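Local coordinates for adhesion and penetration protein autotransporter (Haemophilus influenzae, PDB 3SYJ) that promotes bacterial adherence to and invasion of host cells and bacterial aggregation, and is probably also a serine protease, at residues 159-162 and 168-171. Sequence-based numbering, arbitrary orientation.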
loop_
_atom_site.group_PDB
_atom_site.type_symbol
_atom_site.label_atom_id
_atom_site.label_comp_id
_atom_site.label_asym_id
_atom_site.label_seq_id
_atom_site.Cartn_x
_atom_site.Cartn_y
_atom_site.Cartn_z
ATOM N N GLN A 159 21.553 -32.365 -57.837
ATOM C CA GLN A 159 20.257 -32.051 -57.249
ATOM C C GLN A 159 19.159 -31.891 -58.307
ATOM O O GLN A 159 19.307 -31.128 -59.259
ATOM C CB GLN A 159 20.356 -30.798 -56.362
ATOM C CG GLN A 159 21.478 -30.819 -55.327
ATOM C CD GLN A 159 21.229 -31.769 -54.153
ATOM O OE1 GLN A 159 20.202 -32.455 -54.082
ATOM N NE2 GLN A 159 22.181 -31.808 -53.218
ATOM N N PHE A 160 18.064 -32.618 -58.124
ATOM C CA PHE A 160 16.915 -32.524 -58.999
ATOM C C PHE A 160 15.671 -32.251 -58.177
ATOM O O PHE A 160 15.617 -32.593 -56.996
ATOM C CB PHE A 160 16.691 -33.853 -59.721
ATOM C CG PHE A 160 17.815 -34.265 -60.630
ATOM C CD1 PHE A 160 17.752 -34.013 -61.989
ATOM C CD2 PHE A 160 18.917 -34.942 -60.130
ATOM C CE1 PHE A 160 18.777 -34.408 -62.830
ATOM C CE2 PHE A 160 19.943 -35.341 -60.969
ATOM C CZ PHE A 160 19.871 -35.072 -62.320
ATOM N N TRP A 161 14.665 -31.642 -58.796
ATOM C CA TRP A 161 13.300 -31.809 -58.302
ATOM C C TRP A 161 12.396 -32.380 -59.394
ATOM O O TRP A 161 12.622 -32.150 -60.580
ATOM C CB TRP A 161 12.724 -30.541 -57.658
ATOM C CG TRP A 161 12.673 -29.334 -58.526
ATOM C CD1 TRP A 161 12.190 -29.254 -59.799
ATOM C CD2 TRP A 161 13.084 -28.013 -58.168
ATOM N NE1 TRP A 161 12.296 -27.966 -60.260
ATOM C CE2 TRP A 161 12.841 -27.185 -59.278
ATOM C CE3 TRP A 161 13.645 -27.453 -57.017
ATOM C CZ2 TRP A 161 13.138 -25.833 -59.273
ATOM C CZ3 TRP A 161 13.935 -26.113 -57.014
ATOM C CH2 TRP A 161 13.685 -25.316 -58.133
ATOM N N ARG A 162 11.399 -33.157 -58.984
ATOM C CA ARG A 162 10.530 -33.852 -59.925
ATOM C C ARG A 162 9.100 -33.373 -59.767
ATOM O O ARG A 162 8.624 -33.207 -58.646
ATOM C CB ARG A 162 10.579 -35.355 -59.685
ATOM C CG ARG A 162 11.968 -35.928 -59.748
ATOM C CD ARG A 162 11.963 -37.355 -60.259
ATOM N NE ARG A 162 13.230 -37.625 -60.921
ATOM C CZ ARG A 162 13.398 -37.613 -62.235
ATOM N NH1 ARG A 162 12.367 -37.381 -63.034
ATOM N NH2 ARG A 162 14.592 -37.852 -62.749
ATOM N N GLY A 168 12.209 -34.402 -64.320
ATOM C CA GLY A 168 13.239 -33.824 -63.480
ATOM C C GLY A 168 13.863 -32.559 -64.030
ATOM O O GLY A 168 14.169 -32.465 -65.220
ATOM N N ASP A 169 14.031 -31.575 -63.151
ATOM C CA ASP A 169 14.883 -30.432 -63.430
ATOM C C ASP A 169 16.126 -30.579 -62.575
ATOM O O ASP A 169 16.022 -30.753 -61.363
ATOM C CB ASP A 169 14.196 -29.123 -63.050
ATOM C CG ASP A 169 13.013 -28.796 -63.940
ATOM O OD1 ASP A 169 12.952 -29.307 -65.081
ATOM O OD2 ASP A 169 12.148 -28.015 -63.485
ATOM N N GLN A 170 17.300 -30.519 -63.194
ATOM C CA GLN A 170 18.538 -30.514 -62.422
ATOM C C GLN A 170 18.874 -29.098 -61.998
ATOM O O GLN A 170 19.245 -28.268 -62.822
ATOM C CB GLN A 170 19.703 -31.097 -63.211
ATOM C CG GLN A 170 20.897 -31.349 -62.321
ATOM C CD GLN A 170 22.144 -31.740 -63.075
ATOM O OE1 GLN A 170 23.225 -31.208 -62.814
ATOM N NE2 GLN A 170 22.009 -32.678 -64.005
ATOM N N VAL A 171 18.741 -28.819 -60.709
ATOM C CA VAL A 171 18.854 -27.453 -60.221
ATOM C C VAL A 171 20.267 -27.105 -59.753
ATOM O O VAL A 171 20.628 -25.933 -59.683
ATOM C CB VAL A 171 17.843 -27.191 -59.105
ATOM C CG1 VAL A 171 16.423 -27.434 -59.626
ATOM C CG2 VAL A 171 18.138 -28.090 -57.912
#
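A beta hairpin of the N-terminal serine protease domain pairs strand 159-162 with residues 168-171 of strand 168-172, with Trp161 and Asp169 forming a hydrogen-bonded pair. Backbone bonds run both ways between these two residues, Trp161 N to Asp169 O and Asp169 N to Trp161 O, each 3.0 Å long, and Val171 N adds a bond to Gln159 O (2.8 Å). The same pair is tied again through its side chains: the indole NE1 of Trp161 donates to Asp169 OD2 at 3.2 Å, meeting the carboxylate on its anti side, with the indole and carboxylate planes 64° apart. Trp161 CG sits between its backbone N and carbonyl carbon (chi1 58°), which turns the indole toward the neighbouring strand, one face against Val171. Methyl CG1 of Val171 stands over the centre of the six-membered ring, 3.5 Å from its centroid, a CH-pi contact. Beyond the hairpin, Phe5 and Tyr9 also meet the buried indole, as does Trp605 of helix 603-609, through which the hairpin packs on that helix. Phe160 and Gln170, a non-hydrogen-bonded pair, lie on the other face; Gln170 CG rests over the Phe160 ring, 4.0 Å from the centroid and toward its rim, while His2 stacks on that ring. Strand 2-4 runs parallel to 159-162, so the antiparallel beta hairpin forms two strands of a three-stranded mixed sheet, with 168-172 at one edge of it within the chain.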